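Local coordinates for protein beta-galactosidase (PDB 3OG2) that probably hydrolyses beta-D-galactosides, releasing the terminal non-reducing galactose, as a family 35 glycoside hydrolase with a TIM-barrel domain, at residues A[26-31]-A[271-276]; A[681-686]-A[821-826]. All blocks are in the same frame, centred on the assembly; numbering follows the deposited sequence.

Contact 1 of 2, residues A[26-31]-A[271-276]; sequences VTWDEH and STPFSL
An N-terminal hairpin, strands 26-28 and 33-35, is joined through 33-35 to the first strand of the TIM-barrel sheet, 38-47, and here the end of the hairpin's first strand and the turn after it, Trp28 to His31, lie against Ser271, Thr272 and Pro273, the loop that follows helix 261-268 and feeds barrel strand 275-280. That strand goes on to carry Glu278, a galactose-binding residue; the contact itself sits at its entry, away from the site. Pro273 presents its ring to the turn, CD lying 3.2 Å from Asp29 O and 4.0 Å from Trp28 CB. With an alanine here, CG and CD would be gone, which would probably leave a gap beside Asp29 O and Trp28 CB, where the ring now packs. With CG between the backbone N and the carbonyl carbon (chi1 66°), the indole of Trp28 comes to lie beside Thr272. Trp28 NE1 is 3.6 Å from Thr272 CG2, while Ser271 O stands at the edge of the ring, in its plane. The turn is shaped from within: Asp29 OD1 accepts from His31 N at 2.9 Å, an Asx turn, and is approached from above the carboxylate plane, while OD2 forms a salt bridge with Arg39. Polar linkage between the segments is left to one water, which donates to Glu30 O at 2.9 Å and accepts from Phe274 N at 2.8 Å.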
loop_
_atom_site.group_PDB
_atom_site.type_symbol
_atom_site.label_atom_id
_atom_site.label_comp_id
_atom_site.label_asym_id
_atom_site.label_seq_id
_atom_site.Cartn_x
_atom_site.Cartn_y
_atom_site.Cartn_z
ATOM N N VAL A 26 4.195 15.947 -21.299
ATOM C CA VAL A 26 4.921 14.782 -20.767
ATOM C C VAL A 26 5.536 14.042 -21.941
ATOM O O VAL A 26 4.803 13.482 -22.758
ATOM C CB VAL A 26 4.026 13.827 -19.950
ATOM C CG1 VAL A 26 4.847 12.700 -19.318
ATOM C CG2 VAL A 26 3.283 14.566 -18.823
ATOM N N THR A 27 6.879 14.090 -22.024
ATOM C CA THR A 27 7.565 13.475 -23.124
ATOM C C THR A 27 8.693 12.616 -22.563
ATOM O O THR A 27 8.848 12.514 -21.319
ATOM C CB THR A 27 8.059 14.518 -24.149
ATOM O OG1 THR A 27 8.973 15.451 -23.512
ATOM C CG2 THR A 27 6.923 15.303 -24.781
ATOM N N TRP A 28 9.495 11.986 -23.412
ATOM C CA TRP A 28 10.505 11.066 -22.883
ATOM C C TRP A 28 11.615 10.928 -23.933
ATOM O O TRP A 28 11.366 11.156 -25.118
ATOM C CB TRP A 28 9.933 9.666 -22.500
ATOM C CG TRP A 28 9.459 8.942 -23.747
ATOM C CD1 TRP A 28 10.197 8.116 -24.558
ATOM C CD2 TRP A 28 8.137 9.031 -24.308
ATOM N NE1 TRP A 28 9.456 7.681 -25.603
ATOM C CE2 TRP A 28 8.186 8.216 -25.475
ATOM C CE3 TRP A 28 6.931 9.684 -23.978
ATOM C CZ2 TRP A 28 7.086 8.045 -26.289
ATOM C CZ3 TRP A 28 5.871 9.491 -24.836
ATOM C CH2 TRP A 28 5.936 8.691 -25.972
ATOM N N ASP A 29 12.761 10.437 -23.477
ATOM C CA ASP A 29 13.733 9.878 -24.395
ATOM C C ASP A 29 14.432 8.701 -23.746
ATOM O O ASP A 29 13.863 8.080 -22.795
ATOM C CB ASP A 29 14.666 11.012 -24.843
ATOM C CG ASP A 29 15.596 11.550 -23.789
ATOM O OD1 ASP A 29 15.628 11.036 -22.624
ATOM O OD2 ASP A 29 16.342 12.514 -24.076
ATOM N N GLU A 30 15.603 8.320 -24.207
ATOM C CA GLU A 30 16.256 7.127 -23.676
ATOM C C GLU A 30 16.561 7.291 -22.197
ATOM O O GLU A 30 16.714 6.243 -21.546
ATOM C CB GLU A 30 17.573 6.844 -24.411
ATOM C CG GLU A 30 17.491 6.628 -25.876
ATOM C CD GLU A 30 17.599 7.886 -26.714
ATOM O OE1 GLU A 30 17.276 9.036 -26.337
ATOM O OE2 GLU A 30 18.021 7.668 -27.867
ATOM N N HIS A 31 16.705 8.539 -21.726
ATOM C CA HIS A 31 17.214 8.728 -20.349
ATOM C C HIS A 31 16.164 8.974 -19.303
ATOM O O HIS A 31 16.302 8.534 -18.171
ATOM C CB HIS A 31 18.202 9.910 -20.319
ATOM C CG HIS A 31 19.255 9.789 -21.373
ATOM N ND1 HIS A 31 20.127 8.754 -21.403
ATOM C CD2 HIS A 31 19.517 10.604 -22.424
ATOM C CE1 HIS A 31 20.951 8.929 -22.452
ATOM N NE2 HIS A 31 20.583 10.052 -23.083
ATOM N N SER A 271 15.004 2.911 -26.350
ATOM C CA SER A 271 14.554 4.262 -26.696
ATOM C C SER A 271 13.751 4.940 -25.583
ATOM O O SER A 271 13.409 6.143 -25.730
ATOM C CB SER A 271 13.705 4.229 -27.975
ATOM O OG SER A 271 12.448 3.588 -27.736
ATOM N N THR A 272 13.441 4.184 -24.490
ATOM C CA THR A 272 12.572 4.755 -23.448
ATOM C C THR A 272 13.235 4.611 -22.095
ATOM O O THR A 272 14.182 3.827 -21.919
ATOM C CB THR A 272 11.171 4.101 -23.489
ATOM O OG1 THR A 272 11.262 2.674 -23.328
ATOM C CG2 THR A 272 10.458 4.332 -24.807
ATOM N N PRO A 273 12.795 5.379 -21.112
ATOM C CA PRO A 273 13.510 5.351 -19.827
ATOM C C PRO A 273 13.410 4.033 -19.122
ATOM O O PRO A 273 12.351 3.416 -19.109
ATOM C CB PRO A 273 12.746 6.436 -19.041
ATOM C CG PRO A 273 12.100 7.322 -20.049
ATOM C CD PRO A 273 11.711 6.379 -21.176
ATOM N N PHE A 274 14.490 3.632 -18.474
ATOM C CA PHE A 274 14.411 2.410 -17.653
ATOM C C PHE A 274 13.434 2.633 -16.497
ATOM O O PHE A 274 13.615 3.512 -15.665
ATOM C CB PHE A 274 15.792 1.999 -17.179
ATOM C CG PHE A 274 15.757 0.767 -16.265
ATOM C CD1 PHE A 274 14.902 -0.298 -16.475
ATOM C CD2 PHE A 274 16.634 0.771 -15.162
ATOM C CE1 PHE A 274 14.859 -1.363 -15.544
ATOM C CE2 PHE A 274 16.589 -0.288 -14.268
ATOM C CZ PHE A 274 15.713 -1.352 -14.464
ATOM N N SER A 275 12.367 1.815 -16.517
ATOM C CA SER A 275 11.219 2.007 -15.633
ATOM C C SER A 275 10.845 0.756 -14.857
ATOM O O SER A 275 10.571 -0.277 -15.455
ATOM C CB SER A 275 10.014 2.391 -16.496
ATOM O OG SER A 275 10.266 3.594 -17.239
ATOM N N LEU A 276 10.860 0.883 -13.535
ATOM C CA LEU A 276 10.419 -0.162 -12.634
ATOM C C LEU A 276 9.067 0.333 -12.097
ATOM O O LEU A 276 8.998 1.152 -11.185
ATOM C CB LEU A 276 11.404 -0.417 -11.487
ATOM C CG LEU A 276 12.721 -1.033 -11.970
ATOM C CD1 LEU A 276 13.730 -1.063 -10.815
ATOM C CD2 LEU A 276 12.485 -2.437 -12.534
HETATM O O HOH W 1 16.843 5.095 -18.873
#

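Contact 2 of 2, residues A[681-686]-A[821-826]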
loop_
_atom_site.group_PDB
_atom_site.type_symbol
_atom_site.label_atom_id
_atom_site.label_comp_id
_atom_site.label_asym_id
_atom_site.label_seq_id
_atom_site.Cartn_x
_atom_site.Cartn_y
_atom_site.Cartn_z
ATOM N N PRO A 681 -34.152 -16.057 -2.379
ATOM C CA PRO A 681 -33.952 -16.498 -3.769
ATOM C C PRO A 681 -33.906 -18.002 -3.910
ATOM O O PRO A 681 -33.291 -18.727 -3.099
ATOM C CB PRO A 681 -32.562 -15.917 -4.132
ATOM C CG PRO A 681 -32.523 -14.669 -3.273
ATOM C CD PRO A 681 -33.072 -15.144 -1.944
ATOM N N LEU A 682 -34.568 -18.518 -4.952
ATOM C CA LEU A 682 -34.507 -19.932 -5.240
ATOM C C LEU A 682 -33.224 -20.246 -5.968
ATOM O O LEU A 682 -32.810 -19.532 -6.899
ATOM C CB LEU A 682 -35.669 -20.332 -6.163
ATOM C CG LEU A 682 -37.069 -20.028 -5.616
ATOM C CD1 LEU A 682 -38.098 -20.591 -6.613
ATOM C CD2 LEU A 682 -37.208 -20.590 -4.201
ATOM N N ALA A 683 -32.549 -21.317 -5.589
ATOM C CA ALA A 683 -31.343 -21.766 -6.311
ATOM C C ALA A 683 -31.835 -22.777 -7.332
ATOM O O ALA A 683 -31.717 -23.977 -7.056
ATOM C CB ALA A 683 -30.313 -22.404 -5.375
ATOM N N ASN A 684 -32.424 -22.277 -8.413
ATOM C CA ASN A 684 -33.107 -23.182 -9.316
ATOM C C ASN A 684 -32.545 -23.085 -10.728
ATOM O O ASN A 684 -33.181 -23.578 -11.690
ATOM C CB ASN A 684 -34.615 -22.909 -9.324
ATOM C CG ASN A 684 -34.945 -21.487 -9.757
ATOM O OD1 ASN A 684 -34.055 -20.677 -10.074
ATOM N ND2 ASN A 684 -36.234 -21.205 -9.777
ATOM N N LEU A 685 -31.383 -22.505 -10.930
ATOM C CA LEU A 685 -30.779 -22.439 -12.236
ATOM C C LEU A 685 -30.184 -23.772 -12.623
ATOM O O LEU A 685 -29.264 -24.244 -11.927
ATOM C CB LEU A 685 -29.658 -21.361 -12.279
ATOM C CG LEU A 685 -30.234 -19.945 -11.981
ATOM C CD1 LEU A 685 -29.112 -18.921 -11.863
ATOM C CD2 LEU A 685 -31.317 -19.571 -13.012
ATOM N N ARG A 686 -30.686 -24.357 -13.692
ATOM C CA ARG A 686 -30.223 -25.710 -14.028
ATOM C C ARG A 686 -28.938 -25.717 -14.863
ATOM O O ARG A 686 -28.333 -26.774 -15.059
ATOM C CB ARG A 686 -31.340 -26.495 -14.752
ATOM C CG ARG A 686 -32.626 -26.549 -13.888
ATOM C CD ARG A 686 -33.509 -27.687 -14.456
ATOM N NE ARG A 686 -32.570 -28.800 -14.438
ATOM C CZ ARG A 686 -32.047 -29.417 -13.365
ATOM N NH1 ARG A 686 -32.363 -29.062 -12.109
ATOM N NH2 ARG A 686 -31.191 -30.407 -13.593
ATOM N N TRP A 821 -33.256 -26.223 -3.285
ATOM C CA TRP A 821 -32.413 -25.259 -2.603
ATOM C C TRP A 821 -32.876 -23.824 -2.714
ATOM O O TRP A 821 -33.419 -23.399 -3.747
ATOM C CB TRP A 821 -31.027 -25.322 -3.232
ATOM C CG TRP A 821 -30.296 -26.616 -3.042
ATOM C CD1 TRP A 821 -30.293 -27.679 -3.933
ATOM C CD2 TRP A 821 -29.469 -26.981 -1.935
ATOM N NE1 TRP A 821 -29.500 -28.688 -3.426
ATOM C CE2 TRP A 821 -28.983 -28.301 -2.214
ATOM C CE3 TRP A 821 -29.094 -26.325 -0.738
ATOM C CZ2 TRP A 821 -28.136 -28.977 -1.343
ATOM C CZ3 TRP A 821 -28.227 -27.016 0.154
ATOM C CH2 TRP A 821 -27.779 -28.328 -0.180
ATOM N N LYS A 822 -32.559 -23.042 -1.696
ATOM C CA LYS A 822 -32.629 -21.585 -1.714
ATOM C C LYS A 822 -31.251 -21.087 -1.233
ATOM O O LYS A 822 -30.473 -21.846 -0.605
ATOM C CB LYS A 822 -33.694 -21.052 -0.758
ATOM C CG LYS A 822 -35.062 -21.638 -1.094
ATOM C CD LYS A 822 -36.139 -20.893 -0.323
ATOM C CE LYS A 822 -37.514 -21.543 -0.562
ATOM N NZ LYS A 822 -38.581 -20.682 0.043
ATOM N N LEU A 823 -30.933 -19.825 -1.575
ATOM C CA LEU A 823 -29.621 -19.300 -1.137
ATOM C C LEU A 823 -29.724 -17.815 -0.915
ATOM O O LEU A 823 -30.621 -17.143 -1.428
ATOM C CB LEU A 823 -28.501 -19.636 -2.128
ATOM C CG LEU A 823 -28.307 -18.639 -3.307
ATOM C CD1 LEU A 823 -26.988 -18.952 -4.002
ATOM C CD2 LEU A 823 -29.475 -18.627 -4.299
ATOM N N THR A 824 -28.753 -17.289 -0.159
ATOM C CA THR A 824 -28.567 -15.847 -0.122
ATOM C C THR A 824 -27.093 -15.505 0.143
ATOM O O THR A 824 -26.395 -16.209 0.863
ATOM C CB THR A 824 -29.429 -15.175 0.956
ATOM O OG1 THR A 824 -29.402 -13.757 0.738
ATOM C CG2 THR A 824 -28.946 -15.487 2.385
ATOM N N GLY A 825 -26.727 -14.354 -0.427
ATOM C CA GLY A 825 -25.586 -13.583 0.031
ATOM C C GLY A 825 -26.136 -12.220 0.525
ATOM O O GLY A 825 -27.209 -12.166 1.137
ATOM N N ASN A 826 -25.392 -11.141 0.256
ATOM C CA ASN A 826 -25.827 -9.819 0.724
ATOM C C ASN A 826 -27.222 -9.534 0.159
ATOM O O ASN A 826 -27.529 -9.890 -1.001
ATOM C CB ASN A 826 -24.842 -8.752 0.236
ATOM C CG ASN A 826 -24.869 -8.522 -1.276
ATOM O OD1 ASN A 826 -24.333 -9.364 -2.037
ATOM N ND2 ASN A 826 -25.480 -7.430 -1.718
HETATM O O HOH W 2 -33.140 -26.293 -6.177
#
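Leu682 faces Lys822 as a single antiparallel, non-hydrogen-bonded pair, through which the loop 681-686 adds a short bridge to strand 820-824. That strand is the outermost of its five-stranded antiparallel sheet, in a domain whose family belongs to the galactose-binding-like beta folds; strand 713-720 holds its other edge. Two backbone bonds frame the pair. Leu823 N donates to Pro681 O at 3.0 Å, and Ala683 N donates to Trp821 O at 2.9 Å.

Lys822 can be traced outward from the bridge. Its CB lies 3.3 Å from Pro681 O, an oxygen that Lys822 CA also meets in a CA-H...O contact. CG stands beside the backbone N, anti to the carbonyl carbon (chi1 -57°), and from there the extended chain runs alongside Leu682: CG is 3.9 Å from Leu682 CD2, CD follows the same methyl, and CE is 3.8 Å from it. The ammonium NZ at the tip passes beyond the leucine to a salt bridge with Asp677.

On the opposite face the side chains that meet are apolar. Ala683 CB points at the strand, 3.7 Å from Trp821 CB and 4.0 Å from Leu823 CD2, and Leu823 CD2 also touches Pro681 CB. Past Ala683, the centre of an inverse gamma turn, the loop swings off, and a water joins Ala683 O to Trp821 N where a further direct bond might have been.

The chemistry is therefore divided: backbone bonds set the register, buried carbon fills one face, and on the other a lysine spends its methylenes on leucine and its charge on an acid.

Overall arrangement
The two contacts lie far apart, their centres about 53 Å from each other, and follow one another along the chain without sharing any element. Both are partly buried and remote from the galactose site, yet their chemistry differs. Contact 1 belongs to the catalytic barrel and sets a hairpin turn against a loop by carbon-to-carbonyl and aromatic packing, with water as its polar go-between. Contact 2, farther from the centre of the chain, belongs to an all-beta domain and extends a sheet at its edge with direct backbone bonds. Water appears in both: in the first it links a turn to a loop, in the second it prolongs the pairing of backbones.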